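Local coordinates for coenzyme PQQ synthesis protein B (Methylobacterium extorquens, PDB 4Z7R), which may take part in moving pyrroloquinoline quinone or its precursor to the periplasm, and is a zinc-bound member of the metallo-beta-lactamase superfamily, at residues Y109-P112 with G113-A116. Residues are numbered along the deposited sequence; the frame is centred on the assembly and turned at random.
Sequences YATP and GILA
An N-capped helix start, where strand 106-110 passes through Thr111 into helix 112-119, brings Thr111 against Ile114 and Leu115. Thr111 occupies the N-cap: its OG1 receives the backbone N-H of Ile114 at 3.5 Å, an N-H...O angle of 159° giving direction but the length marking the bond as weak. The torsion accounts for the reach, since OG1 sits between the backbone N and the carbonyl carbon (chi1 63°), which brings it to the N-H of Ile114. The same oxygen touches Ile114 CG1 at 3.5 Å, and its stronger polar partner is the carbonyl of Glu176, whose carboxylate also accepts from Gly113 N; the loop carrying Glu176 therefore closes this helix end as well.

Regular helical bonding starts at once. Leu115 N meets Thr111 O at 3.0 Å in a nearly straight bond, and Ala116 N reaches Pro112 O at 3.0 Å, there with the donor tilted 30° out of the carbonyl plane. Pro112, in the first turn, lacks an N-H and so gives up no donor that the cap would have to satisfy.

At the strand end, the methyl of Ala110 rests against both Ile114 CG2 and Leu115 CD1, 3.9 Å from each, packing the strand's end against the turn. Ile114 continues to Leu86 and Leu115 to Thr136 on the next strand. A side-chain N-cap is a common way to start a helix; here it marks the strand-to-helix junction of the beta-alpha-beta unit made by strand 106-110, helix 112-119 and the parallel strand 132-136 of the metallo-beta-lactamase fold.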
ATOM      1  N   TYR A 109     -17.985  -4.412  -4.878  1.00 11.45           N
ATOM      2  CA  TYR A 109     -19.146  -4.768  -4.066  0.80 13.12           C
ATOM      3  C   TYR A 109     -18.964  -4.404  -2.598  0.80 13.44           C
ATOM      4  O   TYR A 109     -17.892  -4.610  -2.030  1.00 13.48           O
ATOM      5  CB  TYR A 109     -19.439  -6.265  -4.155  1.00 13.81           C
ATOM      6  CG  TYR A 109     -19.798  -6.785  -5.528  0.68 13.35           C
ATOM      7  CD1 TYR A 109     -21.118  -6.811  -5.961  0.89 13.39           C
ATOM      8  CD2 TYR A 109     -18.820  -7.284  -6.377  0.92 12.87           C
ATOM      9  CE1 TYR A 109     -21.451  -7.306  -7.216  1.00 12.85           C
ATOM     10  CE2 TYR A 109     -19.140  -7.780  -7.627  0.89 12.60           C
ATOM     11  CZ  TYR A 109     -20.457  -7.789  -8.041  0.85 12.49           C
ATOM     12  OH  TYR A 109     -20.770  -8.278  -9.288  1.00 12.10           O
ATOM     13  N   ALA A 110     -20.020  -3.867  -1.994  0.94 13.19           N
ATOM     14  CA  ALA A 110     -20.060  -3.629  -0.553  0.93 12.88           C
ATOM     15  C   ALA A 110     -21.496  -3.359  -0.115  0.67 13.20           C
ATOM     16  O   ALA A 110     -22.382  -3.187  -0.949  0.98 14.20           O
ATOM     17  CB  ALA A 110     -19.154  -2.468  -0.164  1.00 11.75           C
ATOM     18  N   THR A 111     -21.733  -3.354   1.192  1.00 12.09           N
ATOM     19  CA  THR A 111     -23.036  -2.956   1.709  0.97 12.21           C
ATOM     20  C   THR A 111     -23.257  -1.481   1.374  0.91 11.23           C
ATOM     21  O   THR A 111     -22.289  -0.763   1.113  0.86 10.39           O
ATOM     22  CB  THR A 111     -23.138  -3.181   3.226  0.87 12.23           C
ATOM     23  OG1 THR A 111     -22.174  -2.361   3.899  1.00 12.04           O
ATOM     24  CG2 THR A 111     -22.891  -4.643   3.559  1.00 11.72           C
ATOM     25  N   PRO A 112     -24.523  -1.023   1.366  0.94 11.92           N
ATOM     26  CA  PRO A 112     -24.777   0.386   1.041  0.89 12.22           C
ATOM     27  C   PRO A 112     -24.017   1.359   1.943  0.79 12.42           C
ATOM     28  O   PRO A 112     -23.499   2.363   1.457  0.99 12.87           O
ATOM     29  CB  PRO A 112     -26.288   0.521   1.244  0.93 12.31           C
ATOM     30  CG  PRO A 112     -26.816  -0.844   0.954  1.00 12.83           C
ATOM     31  CD  PRO A 112     -25.780  -1.782   1.515  0.99 12.46           C
ATOM     32  N   GLY A 113     -23.941   1.055   3.235  1.00 12.47           N
ATOM     33  CA  GLY A 113     -23.243   1.915   4.173  0.89 12.90           C
ATOM     34  C   GLY A 113     -21.756   2.045   3.895  0.81 12.63           C
ATOM     35  O   GLY A 113     -21.202   3.144   3.940  0.79 12.97           O
ATOM     36  N   ILE A 114     -21.106   0.924   3.596  1.00 12.86           N
ATOM     37  CA  ILE A 114     -19.666   0.922   3.353  0.94 14.33           C
ATOM     38  C   ILE A 114     -19.307   1.578   2.019  0.93 15.32           C
ATOM     39  O   ILE A 114     -18.398   2.408   1.962  0.98 16.15           O
ATOM     40  CB  ILE A 114     -19.095  -0.509   3.403  0.85 14.67           C
ATOM     41  CG1 ILE A 114     -19.102  -1.012   4.845  0.95 15.25           C
ATOM     42  CG2 ILE A 114     -17.670  -0.543   2.874  1.00 14.43           C
ATOM     43  CD1 ILE A 114     -18.358  -0.095   5.808  0.85 16.10           C
ATOM     44  N   LEU A 115     -20.041   1.228   0.968  1.00 15.64           N
ATOM     45  CA  LEU A 115     -19.837   1.834  -0.342  1.00 16.03           C
ATOM     46  C   LEU A 115     -20.010   3.350  -0.275  0.97 16.80           C
ATOM     47  O   LEU A 115     -19.231   4.098  -0.866  0.80 16.77           O
ATOM     48  CB  LEU A 115     -20.806   1.239  -1.365  1.00 16.50           C
ATOM     49  CG  LEU A 115     -20.234   0.956  -2.756  0.76 17.91           C
ATOM     50  CD1 LEU A 115     -18.767   0.561  -2.664  0.95 18.38           C
ATOM     51  CD2 LEU A 115     -21.040  -0.125  -3.460  0.97 17.88           C
ATOM     52  N   ALA A 116     -21.033   3.796   0.449  0.98 17.78           N
ATOM     53  CA  ALA A 116     -21.298   5.222   0.601  1.00 18.59           C
ATOM     54  C   ALA A 116     -20.143   5.921   1.309  0.75 18.78           C
ATOM     55  O   ALA A 116     -19.730   7.007   0.906  0.86 18.70           O
ATOM     56  CB  ALA A 116     -22.598   5.447   1.358  0.97 19.03           C
TER